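Local coordinates for protein computational Design of Enzyme (Synthetic construct, PDB 3TP4) that is a computationally designed enzyme built to carry an activated serine in a catalytic triad, probably on a glycosyl hydrolase family 26 barrel scaffold, at residues Thr444-Thr452 with Asp459-Ala467; Gly191-Glu202 with His376-Ala384. One frame throughout, in Å; residues are numbered along the deposited sequence.

Interaction 1 (Thr444-Thr452 with Asp459-Ala467); sequences TYTVTATAT and DVTNEVAAA
T448 and T461 face each other as a non-hydrogen-bonded antiparallel pair, and their side chains lean across one another to share a hydrogen bond of 2.8 Å between T448 OG1 and T461 OG1. In both threonines OG1 lies beside the backbone N (chi1 -61° in each) and turned to its partner, with CG2 anti to that N. On the same face T450 and D459 run alongside, both rising from the sheet; one water bridges them, 2.9 Å from T450 OG1 and giving a hydrogen to D459 OD2. T446 and E463 are neighbours here too. On the other face A449 CB rests on V460 CG1 at 3.9 Å, N462 sends ND2 to the carbonyl of P380, and V447 CG2 meets V464 CG2 just past the strand. Between the faces, V447 and N462 exchange backbone hydrogen bonds, as do A449 and V460. Past the regular ladder, V464 N still reaches Y445 O (2.6 Å), while V464 O sits over one face of the Y445 ring, offset toward its rim. This hairpin joins strand 402-411, which pairs with 446-453, to strand 385-386 beyond 456-466, and V447, A449 and V460 pack on I377 of strand 374-379 across the Ig-like domain.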
loop_
_atom_site.group_PDB
_atom_site.type_symbol
_atom_site.label_atom_id
_atom_site.label_comp_id
_atom_site.label_asym_id
_atom_site.label_seq_id
_atom_site.Cartn_x
_atom_site.Cartn_y
_atom_site.Cartn_z
ATOM N N THR A 444 -29.403 18.099 -3.970
ATOM C CA THR A 444 -28.115 18.239 -3.313
ATOM C C THR A 444 -27.731 16.953 -2.595
ATOM O O THR A 444 -27.468 16.978 -1.397
ATOM C CB THR A 444 -28.136 19.391 -2.276
ATOM O OG1 THR A 444 -27.735 18.891 -0.996
ATOM C CG2 THR A 444 -29.520 19.992 -2.151
ATOM N N TYR A 445 -27.687 15.836 -3.317
ATOM C CA TYR A 445 -27.637 14.533 -2.657
ATOM C C TYR A 445 -27.023 13.417 -3.509
ATOM O O TYR A 445 -26.086 12.774 -3.072
ATOM C CB TYR A 445 -29.024 14.136 -2.160
ATOM C CG TYR A 445 -29.075 13.858 -0.682
ATOM C CD1 TYR A 445 -29.294 14.884 0.228
ATOM C CD2 TYR A 445 -28.904 12.568 -0.195
ATOM C CE1 TYR A 445 -29.342 14.635 1.575
ATOM C CE2 TYR A 445 -28.950 12.308 1.150
ATOM C CZ TYR A 445 -29.171 13.345 2.032
ATOM O OH TYR A 445 -29.216 13.087 3.382
ATOM N N THR A 446 -27.539 13.182 -4.713
ATOM C CA THR A 446 -26.824 12.314 -5.654
ATOM C C THR A 446 -26.180 13.144 -6.767
ATOM O O THR A 446 -26.823 13.989 -7.392
ATOM C CB THR A 446 -27.712 11.203 -6.264
ATOM O OG1 THR A 446 -28.640 11.778 -7.186
ATOM C CG2 THR A 446 -28.467 10.450 -5.172
ATOM N N VAL A 447 -24.900 12.898 -6.994
ATOM C CA VAL A 447 -24.108 13.660 -7.953
ATOM C C VAL A 447 -23.568 12.690 -9.006
ATOM O O VAL A 447 -22.723 11.849 -8.702
ATOM C CB VAL A 447 -22.936 14.360 -7.242
ATOM C CG1 VAL A 447 -22.097 15.170 -8.239
ATOM C CG2 VAL A 447 -23.457 15.252 -6.132
ATOM N N THR A 448 -24.085 12.785 -10.227
ATOM C CA THR A 448 -23.749 11.825 -11.270
ATOM C C THR A 448 -22.963 12.483 -12.395
ATOM O O THR A 448 -23.465 13.389 -13.060
ATOM C CB THR A 448 -25.011 11.172 -11.859
ATOM O OG1 THR A 448 -25.707 10.478 -10.821
ATOM C CG2 THR A 448 -24.645 10.191 -12.965
ATOM N N ALA A 449 -21.726 12.026 -12.582
ATOM C CA ALA A 449 -20.868 12.517 -13.652
ATOM C C ALA A 449 -21.001 11.639 -14.879
ATOM O O ALA A 449 -20.915 10.410 -14.787
ATOM C CB ALA A 449 -19.419 12.553 -13.197
ATOM N N THR A 450 -21.192 12.273 -16.030
ATOM C CA THR A 450 -21.271 11.543 -17.281
ATOM C C THR A 450 -20.238 12.090 -18.255
ATOM O O THR A 450 -20.333 13.236 -18.718
ATOM C CB THR A 450 -22.683 11.638 -17.875
ATOM O OG1 THR A 450 -23.627 11.154 -16.911
ATOM C CG2 THR A 450 -22.799 10.826 -19.166
ATOM N N ALA A 451 -19.245 11.263 -18.562
ATOM C CA ALA A 451 -18.181 11.655 -19.475
ATOM C C ALA A 451 -18.393 11.072 -20.871
ATOM O O ALA A 451 -18.647 9.878 -21.022
ATOM C CB ALA A 451 -16.839 11.222 -18.917
ATOM N N THR A 452 -18.294 11.928 -21.883
ATOM C CA THR A 452 -18.337 11.496 -23.275
ATOM C C THR A 452 -16.904 11.332 -23.769
ATOM O O THR A 452 -16.147 12.309 -23.860
ATOM C CB THR A 452 -19.089 12.518 -24.126
ATOM O OG1 THR A 452 -20.444 12.590 -23.670
ATOM C CG2 THR A 452 -19.071 12.147 -25.614
ATOM N N ASP A 459 -19.918 6.735 -16.648
ATOM C CA ASP A 459 -20.538 7.484 -15.562
ATOM C C ASP A 459 -20.253 6.924 -14.184
ATOM O O ASP A 459 -19.749 5.817 -14.040
ATOM C CB ASP A 459 -22.041 7.705 -15.767
ATOM C CG ASP A 459 -22.818 6.415 -15.965
ATOM O OD1 ASP A 459 -22.402 5.360 -15.449
ATOM O OD2 ASP A 459 -23.867 6.473 -16.642
ATOM N N VAL A 460 -20.578 7.725 -13.181
ATOM C CA VAL A 460 -20.329 7.384 -11.797
ATOM C C VAL A 460 -21.240 8.282 -10.977
ATOM O O VAL A 460 -21.526 9.413 -11.385
ATOM C CB VAL A 460 -18.857 7.617 -11.433
ATOM C CG1 VAL A 460 -18.470 9.101 -11.628
ATOM C CG2 VAL A 460 -18.569 7.132 -10.011
ATOM N N THR A 461 -21.713 7.766 -9.843
ATOM C CA THR A 461 -22.588 8.511 -8.941
ATOM C C THR A 461 -22.021 8.557 -7.525
ATOM O O THR A 461 -21.673 7.522 -6.951
ATOM C CB THR A 461 -24.001 7.896 -8.891
ATOM O OG1 THR A 461 -24.581 7.947 -10.193
ATOM C CG2 THR A 461 -24.888 8.669 -7.926
ATOM N N ASN A 462 -21.895 9.764 -6.979
ATOM C CA ASN A 462 -21.562 9.943 -5.574
ATOM C C ASN A 462 -22.794 10.403 -4.805
ATOM O O ASN A 462 -23.572 11.229 -5.292
ATOM C CB ASN A 462 -20.442 10.977 -5.379
ATOM C CG ASN A 462 -19.076 10.441 -5.734
ATOM O OD1 ASN A 462 -18.946 9.340 -6.281
ATOM N ND2 ASN A 462 -18.041 11.230 -5.441
ATOM N N GLU A 463 -22.958 9.887 -3.597
ATOM C CA GLU A 463 -24.057 10.308 -2.734
ATOM C C GLU A 463 -23.509 11.177 -1.609
ATOM O O GLU A 463 -22.668 10.739 -0.835
ATOM C CB GLU A 463 -24.791 9.085 -2.179
ATOM C CG GLU A 463 -26.185 9.389 -1.666
ATOM C CD GLU A 463 -27.099 8.179 -1.716
ATOM O OE1 GLU A 463 -26.591 7.044 -1.857
ATOM O OE2 GLU A 463 -28.329 8.367 -1.621
ATOM N N VAL A 464 -23.960 12.423 -1.533
ATOM C CA VAL A 464 -23.383 13.355 -0.568
ATOM C C VAL A 464 -24.445 14.121 0.219
ATOM O O VAL A 464 -25.613 14.137 -0.145
ATOM C CB VAL A 464 -22.447 14.376 -1.258
ATOM C CG1 VAL A 464 -21.390 13.664 -2.109
ATOM C CG2 VAL A 464 -23.247 15.320 -2.106
ATOM N N ALA A 465 -24.035 14.765 1.303
ATOM C CA ALA A 465 -24.973 15.555 2.089
ATOM C C ALA A 465 -24.600 17.021 2.005
ATOM O O ALA A 465 -23.430 17.355 1.849
ATOM C CB ALA A 465 -24.977 15.088 3.533
ATOM N N ALA A 466 -25.594 17.902 2.083
ATOM C CA ALA A 466 -25.310 19.330 2.174
ATOM C C ALA A 466 -25.670 19.848 3.556
ATOM O O ALA A 466 -26.702 19.478 4.115
ATOM C CB ALA A 466 -26.051 20.109 1.100
ATOM N N ALA A 467 -24.808 20.698 4.106
ATOM C CA ALA A 467 -25.029 21.259 5.431
ATOM C C ALA A 467 -26.251 22.176 5.442
ATOM O O ALA A 467 -27.390 21.728 5.297
ATOM C CB ALA A 467 -23.791 22.006 5.904
HETATM O O HOH W 1 -25.120 8.731 -17.062
#

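Interaction 2 (Gly191-Glu202 with His376-Ala384)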
loop_
_atom_site.group_PDB
_atom_site.type_symbol
_atom_site.label_atom_id
_atom_site.label_comp_id
_atom_site.label_asym_id
_atom_site.label_seq_id
_atom_site.Cartn_x
_atom_site.Cartn_y
_atom_site.Cartn_z
ATOM N N GLY A 191 -15.623 6.645 1.102
ATOM C CA GLY A 191 -15.590 7.406 -0.140
ATOM C C GLY A 191 -14.436 8.394 -0.149
ATOM O O GLY A 191 -13.794 8.613 -1.170
ATOM N N GLU A 192 -14.161 8.994 1.005
ATOM C CA GLU A 192 -13.082 9.959 1.106
ATOM C C GLU A 192 -11.735 9.235 1.089
ATOM O O GLU A 192 -10.760 9.723 0.508
ATOM C CB GLU A 192 -13.235 10.812 2.371
ATOM C CG GLU A 192 -14.422 11.789 2.344
ATOM C CD GLU A 192 -14.440 12.693 3.579
ATOM O OE1 GLU A 192 -14.858 12.229 4.663
ATOM O OE2 GLU A 192 -14.022 13.856 3.472
ATOM N N TYR A 193 -11.671 8.067 1.722
ATOM C CA TYR A 193 -10.454 7.272 1.613
ATOM C C TYR A 193 -10.172 6.913 0.144
ATOM O O TYR A 193 -9.033 6.995 -0.326
ATOM C CB TYR A 193 -10.510 5.991 2.442
ATOM C CG TYR A 193 -9.227 5.198 2.283
ATOM C CD1 TYR A 193 -8.096 5.537 2.998
ATOM C CD2 TYR A 193 -9.140 4.153 1.377
ATOM C CE1 TYR A 193 -6.917 4.847 2.848
ATOM C CE2 TYR A 193 -7.958 3.454 1.209
ATOM C CZ TYR A 193 -6.856 3.801 1.955
ATOM O OH TYR A 193 -5.681 3.131 1.796
ATOM N N GLN A 194 -11.216 6.500 -0.564
ATOM C CA GLN A 194 -11.069 6.095 -1.955
ATOM C C GLN A 194 -10.571 7.258 -2.815
ATOM O O GLN A 194 -9.718 7.071 -3.676
ATOM C CB GLN A 194 -12.389 5.534 -2.496
ATOM C CG GLN A 194 -12.761 4.179 -1.906
ATOM C CD GLN A 194 -14.211 3.806 -2.157
ATOM O OE1 GLN A 194 -15.072 4.676 -2.320
ATOM N NE2 GLN A 194 -14.489 2.505 -2.185
ATOM N N GLU A 195 -11.090 8.462 -2.587
ATOM C CA GLU A 195 -10.625 9.588 -3.387
ATOM C C GLU A 195 -9.195 9.964 -3.024
ATOM O O GLU A 195 -8.432 10.384 -3.891
ATOM C CB GLU A 195 -11.561 10.802 -3.288
ATOM C CG GLU A 195 -12.944 10.532 -3.861
ATOM C CD GLU A 195 -12.899 9.973 -5.288
ATOM O OE1 GLU A 195 -12.036 10.398 -6.090
ATOM O OE2 GLU A 195 -13.734 9.110 -5.602
ATOM N N LEU A 196 -8.824 9.798 -1.751
ATOM C CA LEU A 196 -7.451 10.082 -1.328
ATOM C C LEU A 196 -6.489 9.119 -2.023
ATOM O O LEU A 196 -5.462 9.531 -2.561
ATOM C CB LEU A 196 -7.293 9.947 0.200
ATOM C CG LEU A 196 -5.859 9.835 0.744
ATOM C CD1 LEU A 196 -5.040 11.070 0.418
ATOM C CD2 LEU A 196 -5.825 9.558 2.266
ATOM N N TYR A 197 -6.827 7.833 -1.996
ATOM C CA TYR A 197 -5.967 6.816 -2.599
ATOM C C TYR A 197 -5.863 7.079 -4.106
ATOM O O TYR A 197 -4.768 7.026 -4.683
ATOM C CB TYR A 197 -6.528 5.412 -2.333
ATOM C CG TYR A 197 -5.577 4.277 -2.678
ATOM C CD1 TYR A 197 -5.346 3.911 -4.003
ATOM C CD2 TYR A 197 -4.934 3.553 -1.676
ATOM C CE1 TYR A 197 -4.474 2.861 -4.325
ATOM C CE2 TYR A 197 -4.065 2.504 -1.986
ATOM C CZ TYR A 197 -3.840 2.168 -3.311
ATOM O OH TYR A 197 -2.970 1.140 -3.615
ATOM N N ARG A 198 -7.004 7.348 -4.738
ATOM C CA ARG A 198 -7.054 7.539 -6.198
ATOM C C ARG A 198 -6.234 8.757 -6.620
ATOM O O ARG A 198 -5.446 8.686 -7.565
ATOM C CB ARG A 198 -8.502 7.651 -6.695
ATOM C CG ARG A 198 -9.282 6.320 -6.618
ATOM C CD ARG A 198 -10.784 6.539 -6.648
ATOM N NE ARG A 198 -11.528 5.289 -6.507
ATOM C CZ ARG A 198 -12.841 5.221 -6.280
ATOM N NH1 ARG A 198 -13.564 6.326 -6.157
ATOM N NH2 ARG A 198 -13.435 4.044 -6.170
ATOM N N PHE A 199 -6.423 9.874 -5.917
ATOM C CA PHE A 199 -5.600 11.057 -6.161
ATOM C C PHE A 199 -4.126 10.751 -5.986
ATOM O O PHE A 199 -3.298 11.190 -6.769
ATOM C CB PHE A 199 -5.965 12.203 -5.222
ATOM C CG PHE A 199 -5.048 13.388 -5.343
ATOM C CD1 PHE A 199 -5.154 14.253 -6.425
ATOM C CD2 PHE A 199 -4.074 13.636 -4.382
ATOM C CE1 PHE A 199 -4.312 15.344 -6.546
ATOM C CE2 PHE A 199 -3.230 14.730 -4.490
ATOM C CZ PHE A 199 -3.340 15.579 -5.579
ATOM N N THR A 200 -3.791 10.019 -4.931
ATOM C CA THR A 200 -2.396 9.684 -4.679
ATOM C C THR A 200 -1.792 8.977 -5.894
ATOM O O THR A 200 -0.665 9.291 -6.331
ATOM C CB THR A 200 -2.258 8.789 -3.433
ATOM O OG1 THR A 200 -2.609 9.539 -2.261
ATOM C CG2 THR A 200 -0.831 8.269 -3.285
ATOM N N VAL A 201 -2.537 8.014 -6.430
ATOM C CA VAL A 201 -2.057 7.241 -7.569
ATOM C C VAL A 201 -1.940 8.133 -8.800
ATOM O O VAL A 201 -0.952 8.091 -9.527
ATOM C CB VAL A 201 -2.989 6.071 -7.903
ATOM C CG1 VAL A 201 -2.633 5.509 -9.267
ATOM C CG2 VAL A 201 -2.887 4.969 -6.841
ATOM N N GLU A 202 -2.958 8.952 -9.020
ATOM C CA GLU A 202 -3.002 9.815 -10.193
ATOM C C GLU A 202 -1.932 10.913 -10.127
ATOM O O GLU A 202 -1.240 11.181 -11.112
ATOM C CB GLU A 202 -4.417 10.394 -10.352
ATOM C CG GLU A 202 -5.409 9.324 -10.822
ATOM C CD GLU A 202 -6.855 9.615 -10.472
ATOM O OE1 GLU A 202 -7.125 10.617 -9.767
ATOM O OE2 GLU A 202 -7.726 8.829 -10.914
ATOM N N HIS A 376 -14.182 9.063 -11.871
ATOM C CA HIS A 376 -14.581 9.214 -10.479
ATOM C C HIS A 376 -14.684 10.689 -10.099
ATOM O O HIS A 376 -14.033 11.555 -10.692
ATOM C CB HIS A 376 -13.646 8.444 -9.521
ATOM C CG HIS A 376 -12.218 8.873 -9.590
ATOM N ND1 HIS A 376 -11.629 9.658 -8.623
ATOM C CD2 HIS A 376 -11.246 8.596 -10.497
ATOM C CE1 HIS A 376 -10.361 9.862 -8.938
ATOM N NE2 HIS A 376 -10.103 9.226 -10.068
ATOM N N ILE A 377 -15.531 10.962 -9.118
ATOM C CA ILE A 377 -15.739 12.318 -8.630
ATOM C C ILE A 377 -14.842 12.556 -7.424
ATOM O O ILE A 377 -15.108 12.044 -6.341
ATOM C CB ILE A 377 -17.222 12.538 -8.226
ATOM C CG1 ILE A 377 -18.131 12.365 -9.450
ATOM C CG2 ILE A 377 -17.394 13.923 -7.597
ATOM C CD1 ILE A 377 -19.642 12.107 -9.118
ATOM N N ALA A 378 -13.771 13.320 -7.621
ATOM C CA ALA A 378 -12.801 13.580 -6.557
ATOM C C ALA A 378 -13.375 14.508 -5.501
ATOM O O ALA A 378 -12.974 14.452 -4.336
ATOM C CB ALA A 378 -11.521 14.188 -7.135
ATOM N N SER A 379 -14.276 15.393 -5.921
ATOM C CA SER A 379 -14.997 16.235 -4.975
ATOM C C SER A 379 -16.331 16.670 -5.547
ATOM O O SER A 379 -16.420 17.088 -6.708
ATOM C CB SER A 379 -14.149 17.445 -4.546
ATOM O OG SER A 379 -13.916 18.321 -5.627
ATOM N N PRO A 380 -17.395 16.555 -4.739
ATOM C CA PRO A 380 -17.347 16.037 -3.368
ATOM C C PRO A 380 -17.279 14.508 -3.354
ATOM O O PRO A 380 -17.988 13.861 -4.119
ATOM C CB PRO A 380 -18.680 16.517 -2.776
ATOM C CG PRO A 380 -19.588 16.610 -3.937
ATOM C CD PRO A 380 -18.742 17.023 -5.108
ATOM N N ALA A 381 -16.442 13.949 -2.488
ATOM C CA ALA A 381 -16.253 12.501 -2.419
ATOM C C ALA A 381 -17.543 11.797 -1.990
ATOM O O ALA A 381 -18.379 12.390 -1.317
ATOM C CB ALA A 381 -15.140 12.175 -1.463
ATOM N N ASP A 382 -17.687 10.529 -2.364
ATOM C CA ASP A 382 -18.874 9.762 -2.006
ATOM C C ASP A 382 -19.017 9.728 -0.484
ATOM O O ASP A 382 -18.069 9.426 0.230
ATOM C CB ASP A 382 -18.804 8.340 -2.582
ATOM C CG ASP A 382 -20.131 7.575 -2.439
ATOM O OD1 ASP A 382 -20.112 6.376 -2.098
ATOM O OD2 ASP A 382 -21.195 8.173 -2.682
ATOM N N GLY A 383 -20.205 10.057 0.005
ATOM C CA GLY A 383 -20.477 10.005 1.430
ATOM C C GLY A 383 -19.995 11.227 2.192
ATOM O O GLY A 383 -20.158 11.304 3.407
ATOM N N ALA A 384 -19.397 12.182 1.486
ATOM C CA ALA A 384 -18.895 13.396 2.132
ATOM C C ALA A 384 -20.029 14.388 2.422
ATOM O O ALA A 384 -21.160 14.186 1.991
ATOM C CB ALA A 384 -17.833 14.052 1.269
HETATM O O HOH W 2 -17.338 8.427 2.633
HETATM O O HOH W 3 -17.588 4.324 -1.105
HETATM O O HOH W 4 -16.399 8.827 -7.339
HETATM O O HOH W 5 -15.920 9.010 -4.094
#
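The H376 ring carries R198 CD over one face, a CH-pi contact 4.0 Å from the ring centroid, and is gripped in its plane at the edge by two carboxylates. ND1 donates to E195 OE1 at 2.7 Å and NE2 to E202 OE2 at 2.6 Å, each oxygen using its syn lone pair and each carboxylate nearly coplanar with the ring. Two N-H donors between two carboxylates are consistent with a doubly protonated, cationic imidazole. The R198 guanidinium has Q194 CB over one face and E195 OE2 at its edge, where NH1 closes a salt bridge of 2.8 Å. E195 reaches the ring because its chain bends at chi2 (-52°), and waters carry OE2 on to I377 N and D382 N. Replacing H376 by alanine would probably leave both carboxylates without the ring N-H that each accepts and open a gap beneath R198. Further along, A381 CB lies against E195 CG at 3.6 Å, and D382 O takes a CH contact from G191 CA at 3.2 Å, a fit with no room for a side chain on G191. F239 meets the H376 ring edge-to-face. The whole is a buried, charged domain interface: the 191-202 part of a TIM-barrel-type hydrolase helix runs nearly perpendicular (98°) to 376-379 of the Ig-like domain, with a histidine clamped between two glutamates two turns apart on one side of the helix.

From the N terminus, the chain first builds the barrel, with helix 190-207 on its way, and runs on through 173 residues before 376-384 returns to that helix; interaction 2 thus closes a long loop and ties the hydrolase domain to the start of the Ig-like domain. Interaction 1 opens only afterwards and closes a loop of only six residues, four of them still strand, so it is a tight local hairpin near the C terminus. The two follow in series, neither nesting nor crossing, with centres about 13 Å apart. They meet directly: E463 N probably bonds to D382 OD2 and G383 N to E463 O, so the hairpin backs the turn that faces the helix.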